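Local coordinates for protein cellulase (Bacteroides salanitronis, PDB 6WQY) that probably hydrolyses internal beta-1,4 linkages of cellulose and related plant polysaccharides through this family 5 catalytic domain, a TIM barrel of broad specificity, at residues A62-L67 and G106-A111; V250-P255 and G289-M294; D285-Q290 and E329-A334. All coordinates share one frame; numbering follows the deposited sequence. Where two conformers were deposited one is given.

Contact 1: A62-L67 and G106-A111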
loop_
_atom_site.group_PDB
_atom_site.type_symbol
_atom_site.label_atom_id
_atom_site.label_comp_id
_atom_site.label_asym_id
_atom_site.label_seq_id
_atom_site.Cartn_x
_atom_site.Cartn_y
_atom_site.Cartn_z
ATOM N N ALA A 62 -2.183 -14.080 -16.353
ATOM C CA ALA A 62 -2.832 -13.260 -17.366
ATOM C C ALA A 62 -3.140 -11.864 -16.839
ATOM O O ALA A 62 -3.025 -10.876 -17.573
ATOM C CB ALA A 62 -4.105 -13.933 -17.873
ATOM N N LEU A 63 -3.546 -11.753 -15.576
ATOM C CA LEU A 63 -3.777 -10.433 -14.990
ATOM C C LEU A 63 -2.497 -9.610 -14.993
ATOM O O LEU A 63 -2.494 -8.444 -15.395
ATOM C CB LEU A 63 -4.312 -10.557 -13.561
ATOM C CG LEU A 63 -4.323 -9.235 -12.785
ATOM C CD1 LEU A 63 -5.307 -8.225 -13.375
ATOM C CD2 LEU A 63 -4.577 -9.486 -11.317
ATOM N N PHE A 64 -1.401 -10.188 -14.511
ATOM C CA PHE A 64 -0.157 -9.432 -14.392
ATOM C C PHE A 64 0.399 -9.055 -15.750
ATOM O O PHE A 64 0.932 -7.952 -15.914
ATOM C CB PHE A 64 0.819 -10.192 -13.496
ATOM C CG PHE A 64 0.451 -10.097 -12.043
ATOM C CD1 PHE A 64 -0.541 -10.893 -11.501
ATOM C CD2 PHE A 64 1.075 -9.171 -11.226
ATOM C CE1 PHE A 64 -0.897 -10.763 -10.168
ATOM C CE2 PHE A 64 0.745 -9.048 -9.901
ATOM C CZ PHE A 64 -0.247 -9.840 -9.369
ATOM N N ASP A 65 0.246 -9.927 -16.746
ATOM C CA ASP A 65 0.636 -9.565 -18.097
ATOM C C ASP A 65 -0.166 -8.366 -18.580
ATOM O O ASP A 65 0.371 -7.458 -19.228
ATOM C CB ASP A 65 0.397 -10.748 -19.030
ATOM C CG ASP A 65 1.353 -11.902 -18.815
ATOM O OD1 ASP A 65 2.350 -11.768 -18.082
ATOM O OD2 ASP A 65 1.102 -12.975 -19.414
ATOM N N ALA A 66 -1.467 -8.348 -18.264
ATOM C CA ALA A 66 -2.321 -7.240 -18.660
ATOM C C ALA A 66 -1.916 -5.954 -17.952
ATOM O O ALA A 66 -1.933 -4.878 -18.567
ATOM C CB ALA A 66 -3.788 -7.577 -18.388
ATOM N N LEU A 67 -1.554 -6.030 -16.668
ATOM C CA LEU A 67 -1.119 -4.831 -15.950
ATOM C C LEU A 67 0.126 -4.237 -16.601
ATOM O O LEU A 67 0.232 -3.019 -16.782
ATOM C CB LEU A 67 -0.827 -5.179 -14.495
ATOM C CG LEU A 67 -2.040 -5.579 -13.663
ATOM C CD1 LEU A 67 -1.612 -6.143 -12.329
ATOM C CD2 LEU A 67 -2.976 -4.407 -13.453
ATOM N N GLY A 106 5.515 -14.281 -8.205
ATOM C CA GLY A 106 6.106 -14.755 -9.444
ATOM C C GLY A 106 5.403 -14.263 -10.683
ATOM O O GLY A 106 6.048 -14.039 -11.712
ATOM N N TYR A 107 4.082 -14.070 -10.612
ATOM C CA TYR A 107 3.380 -13.484 -11.747
ATOM C C TYR A 107 3.905 -12.080 -12.012
ATOM O O TYR A 107 4.127 -11.691 -13.161
ATOM C CB TYR A 107 1.880 -13.369 -11.472
ATOM C CG TYR A 107 1.102 -14.630 -11.206
ATOM C CD1 TYR A 107 1.500 -15.872 -11.680
ATOM C CD2 TYR A 107 -0.061 -14.565 -10.457
ATOM C CE1 TYR A 107 0.745 -17.016 -11.409
ATOM C CE2 TYR A 107 -0.811 -15.678 -10.192
ATOM C CZ TYR A 107 -0.410 -16.902 -10.654
ATOM O OH TYR A 107 -1.184 -18.015 -10.355
ATOM N N ALA A 108 4.083 -11.293 -10.951
ATOM C CA ALA A 108 4.609 -9.943 -11.114
ATOM C C ALA A 108 6.020 -9.982 -11.678
ATOM O O ALA A 108 6.350 -9.237 -12.608
ATOM C CB ALA A 108 4.592 -9.216 -9.772
ATOM N N GLU A 109 6.858 -10.865 -11.145
ATOM C CA GLU A 109 8.229 -10.963 -11.599
ATOM C C GLU A 109 8.273 -11.295 -13.083
ATOM O O GLU A 109 8.996 -10.656 -13.853
ATOM C CB GLU A 109 8.954 -12.043 -10.803
ATOM C CG GLU A 109 10.450 -12.049 -11.039
ATOM C CD GLU A 109 11.176 -13.111 -10.242
ATOM O OE1 GLU A 109 10.506 -13.999 -9.679
ATOM O OE2 GLU A 109 12.416 -13.052 -10.178
ATOM N N SER A 110 7.499 -12.303 -13.495
ATOM C CA SER A 110 7.470 -12.750 -14.884
ATOM C C SER A 110 7.056 -11.624 -15.816
ATOM O O SER A 110 7.574 -11.506 -16.931
ATOM C CB SER A 110 6.493 -13.925 -15.003
ATOM O OG SER A 110 6.299 -14.282 -16.364
ATOM N N ALA A 111 6.099 -10.810 -15.391
ATOM C CA ALA A 111 5.591 -9.705 -16.190
ATOM C C ALA A 111 6.466 -8.469 -16.148
ATOM O O ALA A 111 6.118 -7.470 -16.791
ATOM C CB ALA A 111 4.165 -9.364 -15.754
HETATM O O HOH W 1 4.703 -13.126 -18.287
#
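F64 and Y107 join two neighbouring outer helices of the TIM barrel, 61-70 and 95-110, which follow the first and second strands. The F64 ring does most of the touching. CB of Y107 lies over one face, 3.5 Å from F64 CD1, while L67 CD1, one turn further along F64's own helix, covers the opposite face toward its rim. The two rings meet obliquely, with centroids 5.8 Å apart and planes at 48°; the tyrosine ring leads away, and its hydroxyl is hydrogen-bonded to R100. With CG of F64 beside its backbone N (chi1 -75°), the ring reaches across to A108, whose CB sits 3.8 Å from F64 CD2.

Three residues beyond A108, the methyl of A111 fills the approach to the other helix: its CB lies 3.5 Å from the backbone O of F64. On the outer side the joint turns polar. D65 OD1 accepts a bond from a water at 2.7 Å and another from Q61 NE2, which also bonds to Y107 O and so ties the two helices directly. The same water lies near S110 OG, but S110 has two conformers, which makes that half of the bridge doubtful. A greasy inner seam held by one phenylalanine is thus closed outside by an amide and a water rather than by a direct bond between the two segments.

Contact 2: V250-P255 and G289-M294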
loop_
_atom_site.group_PDB
_atom_site.type_symbol
_atom_site.label_atom_id
_atom_site.label_comp_id
_atom_site.label_asym_id
_atom_site.label_seq_id
_atom_site.Cartn_x
_atom_site.Cartn_y
_atom_site.Cartn_z
ATOM N N VAL A 250 2.240 5.728 3.175
ATOM C CA VAL A 250 1.007 6.405 3.566
ATOM C C VAL A 250 -0.100 5.985 2.607
ATOM O O VAL A 250 0.152 5.519 1.500
ATOM C CB VAL A 250 1.140 7.940 3.604
ATOM C CG1 VAL A 250 2.142 8.365 4.664
ATOM C CG2 VAL A 250 1.500 8.501 2.250
ATOM N N HIS A 251 -1.344 6.188 3.033
ATOM C CA HIS A 251 -2.506 5.999 2.166
ATOM C C HIS A 251 -3.219 7.334 2.023
ATOM O O HIS A 251 -3.192 8.164 2.939
ATOM C CB HIS A 251 -3.471 4.938 2.721
ATOM C CG HIS A 251 -2.875 3.563 2.781
ATOM N ND1 HIS A 251 -3.514 2.483 3.347
ATOM C CD2 HIS A 251 -1.694 3.091 2.324
ATOM C CE1 HIS A 251 -2.750 1.404 3.241
ATOM N NE2 HIS A 251 -1.634 1.742 2.625
ATOM N N PHE A 252 -3.860 7.548 0.870
ATOM C CA PHE A 252 -4.471 8.840 0.586
ATOM C C PHE A 252 -5.740 8.653 -0.226
ATOM O O PHE A 252 -5.667 8.373 -1.427
ATOM C CB PHE A 252 -3.514 9.770 -0.163
ATOM C CG PHE A 252 -4.093 11.130 -0.430
ATOM C CD1 PHE A 252 -4.104 12.098 0.565
ATOM C CD2 PHE A 252 -4.642 11.446 -1.664
ATOM C CE1 PHE A 252 -4.632 13.351 0.325
ATOM C CE2 PHE A 252 -5.172 12.695 -1.903
ATOM C CZ PHE A 252 -5.168 13.643 -0.909
ATOM N N TYR A 253 -6.879 8.866 0.418
ATOM C CA TYR A 253 -8.185 8.783 -0.219
ATOM C C TYR A 253 -8.967 10.086 -0.074
ATOM O O TYR A 253 -10.170 10.128 -0.383
ATOM C CB TYR A 253 -8.999 7.649 0.379
ATOM C CG TYR A 253 -8.515 6.247 0.083
ATOM C CD1 TYR A 253 -8.767 5.674 -1.155
ATOM C CD2 TYR A 253 -7.864 5.484 1.046
ATOM C CE1 TYR A 253 -8.398 4.372 -1.425
ATOM C CE2 TYR A 253 -7.474 4.184 0.774
ATOM C CZ TYR A 253 -7.751 3.627 -0.461
ATOM O OH TYR A 253 -7.473 2.317 -0.767
ATOM N N ASP A 254 -8.331 11.160 0.379
ATOM C CA ASP A 254 -9.093 12.351 0.727
ATOM C C ASP A 254 -9.780 12.931 -0.508
ATOM O O ASP A 254 -9.129 13.094 -1.545
ATOM C CB ASP A 254 -8.184 13.449 1.283
ATOM C CG ASP A 254 -7.542 13.110 2.608
ATOM O OD1 ASP A 254 -7.872 12.068 3.226
ATOM O OD2 ASP A 254 -6.696 13.954 3.055
ATOM N N PRO A 255 -11.060 13.321 -0.424
ATOM C CA PRO A 255 -12.002 13.116 0.687
ATOM C C PRO A 255 -12.720 11.782 0.488
ATOM O O PRO A 255 -13.332 11.575 -0.578
ATOM C CB PRO A 255 -12.956 14.303 0.555
ATOM C CG PRO A 255 -12.962 14.621 -0.919
ATOM C CD PRO A 255 -11.686 14.082 -1.523
ATOM N N GLY A 289 -1.522 20.369 -0.332
ATOM C CA GLY A 289 -1.151 20.659 1.039
ATOM C C GLY A 289 -0.687 19.434 1.798
ATOM O O GLY A 289 0.291 19.478 2.553
ATOM N N GLN A 290 -1.395 18.319 1.631
ATOM C CA GLN A 290 -1.008 17.088 2.306
ATOM C C GLN A 290 0.278 16.531 1.723
ATOM O O GLN A 290 1.153 16.068 2.468
ATOM C CB GLN A 290 -2.141 16.071 2.218
ATOM C CG GLN A 290 -3.379 16.473 2.991
ATOM C CD GLN A 290 -3.071 16.701 4.455
ATOM O OE1 GLN A 290 -2.830 17.828 4.877
ATOM N NE2 GLN A 290 -3.069 15.626 5.233
ATOM N N PHE A 291 0.407 16.528 0.396
ATOM C CA PHE A 291 1.630 15.987 -0.187
ATOM C C PHE A 291 2.830 16.883 0.139
ATOM O O PHE A 291 3.960 16.379 0.262
ATOM C CB PHE A 291 1.482 15.766 -1.694
ATOM C CG PHE A 291 0.518 14.670 -2.081
ATOM C CD1 PHE A 291 -0.209 13.956 -1.152
ATOM C CD2 PHE A 291 0.351 14.359 -3.419
ATOM C CE1 PHE A 291 -1.099 12.963 -1.554
ATOM C CE2 PHE A 291 -0.535 13.380 -3.828
ATOM C CZ PHE A 291 -1.258 12.685 -2.901
ATOM N N ALA A 292 2.604 18.199 0.308
ATOM C CA ALA A 292 3.683 19.098 0.713
ATOM C C ALA A 292 4.228 18.723 2.083
ATOM O O ALA A 292 5.430 18.891 2.340
ATOM C CB ALA A 292 3.193 20.543 0.705
ATOM N N LYS A 293 3.373 18.226 2.984
ATOM C CA LYS A 293 3.865 17.793 4.293
ATOM C C LYS A 293 4.808 16.613 4.140
ATOM O O LYS A 293 5.862 16.554 4.788
ATOM C CB LYS A 293 2.691 17.428 5.204
ATOM C CG LYS A 293 1.774 18.587 5.536
ATOM C CD LYS A 293 0.546 18.162 6.321
ATOM C CE LYS A 293 -0.356 19.337 6.616
ATOM N NZ LYS A 293 -1.667 18.918 7.195
ATOM N N MET A 294 4.444 15.660 3.281
ATOM C CA MET A 294 5.308 14.512 3.038
ATOM C C MET A 294 6.623 14.939 2.398
ATOM O O MET A 294 7.691 14.403 2.731
ATOM C CB MET A 294 4.602 13.507 2.127
ATOM C CG MET A 294 3.423 12.802 2.777
ATOM S SD MET A 294 3.863 11.785 4.229
ATOM C CE MET A 294 4.805 10.489 3.428
HETATM O O HOH W 2 -4.037 13.235 3.907
#
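F252 presents one face of its ring to the edge of F291, whose CE1 stands almost over the ring centre and 3.7 Å from F252 CG. This is a T-shaped pair: the centroids are 4.8 Å apart and the planes make 65°. The other face of F252 is taken by its own chain, since the backbone N of D254 lies over its centre. CG of F252 is anti to the backbone N (chi1 -178°), which carries the ring outward from the barrel wall into the helix layer.

Two residues earlier, V250 and M294 meet tip to tip, with V250 CG1 3.6 Å from M294 CE. The methionine chain is bent at both its second and third torsions, and that folding brings the methyl onto the valine.

Next to the F252 ring lies a polar patch. A water near the plane of the F252 ring, at its edge, donates to D254 OD2 and accepts from Q290 NE2, both at 2.9 Å. D254 OD2 also takes a bond from N286 ND2. At the far end of the amide, K293 NZ comes in on a lone pair of Q290 OE1 at 2.8 Å. With D229 of helix 228-234 bonded to both Q290 NE2 and K293 NZ, the buried amide is gripped at either end and its flip is fixed.

The segments belong to a beta-alpha-beta crossover: strand 246-251, helix 284-299, then strand 305-310, whose Y306 and G308 bond to the backbone of V250. F291 continues onto V331, A334 and A335 of helix 318-337, while I228 of helix 228-234 touches both V250 and M294.

Contact 3: D285-Q290 and E329-A334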
loop_
_atom_site.group_PDB
_atom_site.type_symbol
_atom_site.label_atom_id
_atom_site.label_comp_id
_atom_site.label_asym_id
_atom_site.label_seq_id
_atom_site.Cartn_x
_atom_site.Cartn_y
_atom_site.Cartn_z
ATOM N N ASP A 285 -6.378 21.965 -3.133
ATOM C CA ASP A 285 -5.449 22.495 -2.143
ATOM C C ASP A 285 -5.168 21.490 -1.034
ATOM O O ASP A 285 -4.106 21.554 -0.397
ATOM C CB ASP A 285 -5.988 23.800 -1.557
ATOM C CG ASP A 285 -7.366 23.643 -0.941
ATOM O OD1 ASP A 285 -8.255 23.069 -1.603
ATOM O OD2 ASP A 285 -7.561 24.102 0.205
ATOM N N ASN A 286 -6.100 20.572 -0.761
ATOM C CA ASN A 286 -5.818 19.512 0.197
ATOM C C ASN A 286 -4.818 18.509 -0.369
ATOM O O ASN A 286 -3.946 18.015 0.358
ATOM C CB ASN A 286 -7.095 18.800 0.634
ATOM C CG ASN A 286 -6.827 17.771 1.711
ATOM O OD1 ASN A 286 -6.485 18.133 2.847
ATOM N ND2 ASN A 286 -6.954 16.499 1.372
ATOM N N VAL A 287 -4.938 18.175 -1.655
ATOM C CA VAL A 287 -3.983 17.257 -2.261
ATOM C C VAL A 287 -2.571 17.816 -2.154
ATOM O O VAL A 287 -1.645 17.158 -1.658
ATOM C CB VAL A 287 -4.352 16.981 -3.729
ATOM C CG1 VAL A 287 -3.326 16.031 -4.346
ATOM C CG2 VAL A 287 -5.748 16.421 -3.866
ATOM N N THR A 288 -2.376 19.038 -2.639
ATOM C CA THR A 288 -1.032 19.607 -2.610
ATOM C C THR A 288 -0.595 19.933 -1.188
ATOM O O THR A 288 0.586 19.771 -0.847
ATOM C CB THR A 288 -0.930 20.837 -3.513
ATOM O OG1 THR A 288 -1.912 21.787 -3.122
ATOM C CG2 THR A 288 -1.149 20.458 -4.967
ATOM N N GLY A 289 -1.522 20.369 -0.332
ATOM C CA GLY A 289 -1.151 20.659 1.039
ATOM C C GLY A 289 -0.687 19.434 1.798
ATOM O O GLY A 289 0.291 19.478 2.553
ATOM N N GLN A 290 -1.395 18.319 1.631
ATOM C CA GLN A 290 -1.008 17.088 2.306
ATOM C C GLN A 290 0.278 16.531 1.723
ATOM O O GLN A 290 1.153 16.068 2.468
ATOM C CB GLN A 290 -2.141 16.071 2.218
ATOM C CG GLN A 290 -3.379 16.473 2.991
ATOM C CD GLN A 290 -3.071 16.701 4.455
ATOM O OE1 GLN A 290 -2.830 17.828 4.877
ATOM N NE2 GLN A 290 -3.069 15.626 5.233
ATOM N N GLU A 329 -6.268 12.055 -12.226
ATOM C CA GLU A 329 -5.173 12.706 -12.935
ATOM C C GLU A 329 -4.496 13.730 -12.034
ATOM O O GLU A 329 -3.258 13.798 -11.969
ATOM C CB GLU A 329 -5.690 13.351 -14.228
ATOM C CG GLU A 329 -4.596 13.725 -15.215
ATOM C CD GLU A 329 -5.110 14.207 -16.569
ATOM O OE1 GLU A 329 -6.323 14.275 -16.829
ATOM O OE2 GLU A 329 -4.245 14.594 -17.399
ATOM N N TYR A 330 -5.291 14.516 -11.306
ATOM C CA TYR A 330 -4.732 15.540 -10.431
ATOM C C TYR A 330 -3.890 14.922 -9.321
ATOM O O TYR A 330 -2.783 15.405 -9.012
ATOM C CB TYR A 330 -5.853 16.390 -9.827
ATOM C CG TYR A 330 -5.316 17.633 -9.179
ATOM C CD1 TYR A 330 -4.912 17.639 -7.858
ATOM C CD2 TYR A 330 -5.171 18.795 -9.908
ATOM C CE1 TYR A 330 -4.391 18.775 -7.280
ATOM C CE2 TYR A 330 -4.651 19.935 -9.338
ATOM C CZ TYR A 330 -4.257 19.916 -8.026
ATOM O OH TYR A 330 -3.728 21.041 -7.441
ATOM N N VAL A 331 -4.392 13.859 -8.698
ATOM C CA VAL A 331 -3.678 13.234 -7.596
ATOM C C VAL A 331 -2.409 12.554 -8.090
ATOM O O VAL A 331 -1.372 12.613 -7.424
ATOM C CB VAL A 331 -4.606 12.261 -6.841
ATOM C CG1 VAL A 331 -3.826 11.462 -5.814
ATOM C CG2 VAL A 331 -5.731 13.023 -6.161
ATOM N N CYS A 332 -2.462 11.886 -9.248
ATOM C CA CYS A 332 -1.253 11.230 -9.750
ATOM C C CYS A 332 -0.182 12.245 -10.138
ATOM O O CYS A 332 1.009 12.025 -9.874
ATOM C CB CYS A 332 -1.573 10.289 -10.904
ATOM S SG CYS A 332 -2.391 8.760 -10.393
ATOM N N LYS A 333 -0.580 13.355 -10.759
ATOM C CA LYS A 333 0.388 14.392 -11.103
ATOM C C LYS A 333 0.991 15.015 -9.849
ATOM O O LYS A 333 2.202 15.276 -9.799
ATOM C CB LYS A 333 -0.284 15.436 -11.990
ATOM C CG LYS A 333 0.605 16.611 -12.374
ATOM C CD LYS A 333 1.881 16.159 -13.066
ATOM C CE LYS A 333 2.675 17.352 -13.584
ATOM N NZ LYS A 333 4.092 16.997 -13.869
ATOM N N ALA A 334 0.176 15.240 -8.815
ATOM C CA ALA A 334 0.696 15.768 -7.564
ATOM C C ALA A 334 1.630 14.768 -6.902
ATOM O O ALA A 334 2.678 15.151 -6.360
ATOM C CB ALA A 334 -0.449 16.155 -6.638
HETATM O O HOH W 3 -3.298 22.839 -5.235
#
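T288 OG1 is held from two directions: a water lies 2.7 Å away, and E284 O, one turn back in the same helix, adds a weak hydrogen bond. That water also sits 2.9 Å from Y330 OH, so it bridges the two helices at the outer rim of their interface. Beside the bridge, the methyl of T288 comes up to the tyrosine oxygen, with CG2 3.6 Å from Y330 OH. The threonine crosses the tyrosine at about a right angle, offering its methyl and its water-bound hydroxyl to the same end of the ring.

Further in, the interface is purely apolar and turns on V287. Its CB lies in the plane of the Y330 ring, at the edge, 4.0 Å from CE1. The two branches then divide the work. CG1, anti to the backbone N (chi1 179°), packs on A334 at 3.7 Å from its CB, and CG2 meets V331 CG2 more loosely, at 4.1 Å. Replacing Y330 by an alanine would probably open a gap against the flank of V287 and leave the bridging water with T288 alone on this interface.

Helices 284-299 and 318-337 run in the same direction, as successive outer helices of a TIM barrel do. Their axes here pass 10.0 Å apart at a crossing angle of -19°. Small side chains such as A334 accept the valine. No direct hydrogen bond links the two segments: apolar packing of V287 on A334, V331 and the edge of the Y330 ring fills the inside, while the outer hydroxyls reach each other through water, a joint that asks for shape more than for charge.

In the fold
All three contacts lie in one TIM barrel. Contact 1 comes first along the chain and closes before the others open; it joins the outer helices that follow the first two strands. Contacts 2 and 3 come later, around the sixth and seventh strands, and share helix 284-299, including G289 and Q290. Their centres are only 8 Å apart, and they touch. One binds that helix to the barrel wall, the other to the next helix, 318-337. Contact 1 is about 29 Å from each, centre to centre, so the outer layer is packed together by separate apolar joints at two distant places on the barrel, one near its first helices and one near its sixth and seventh strands.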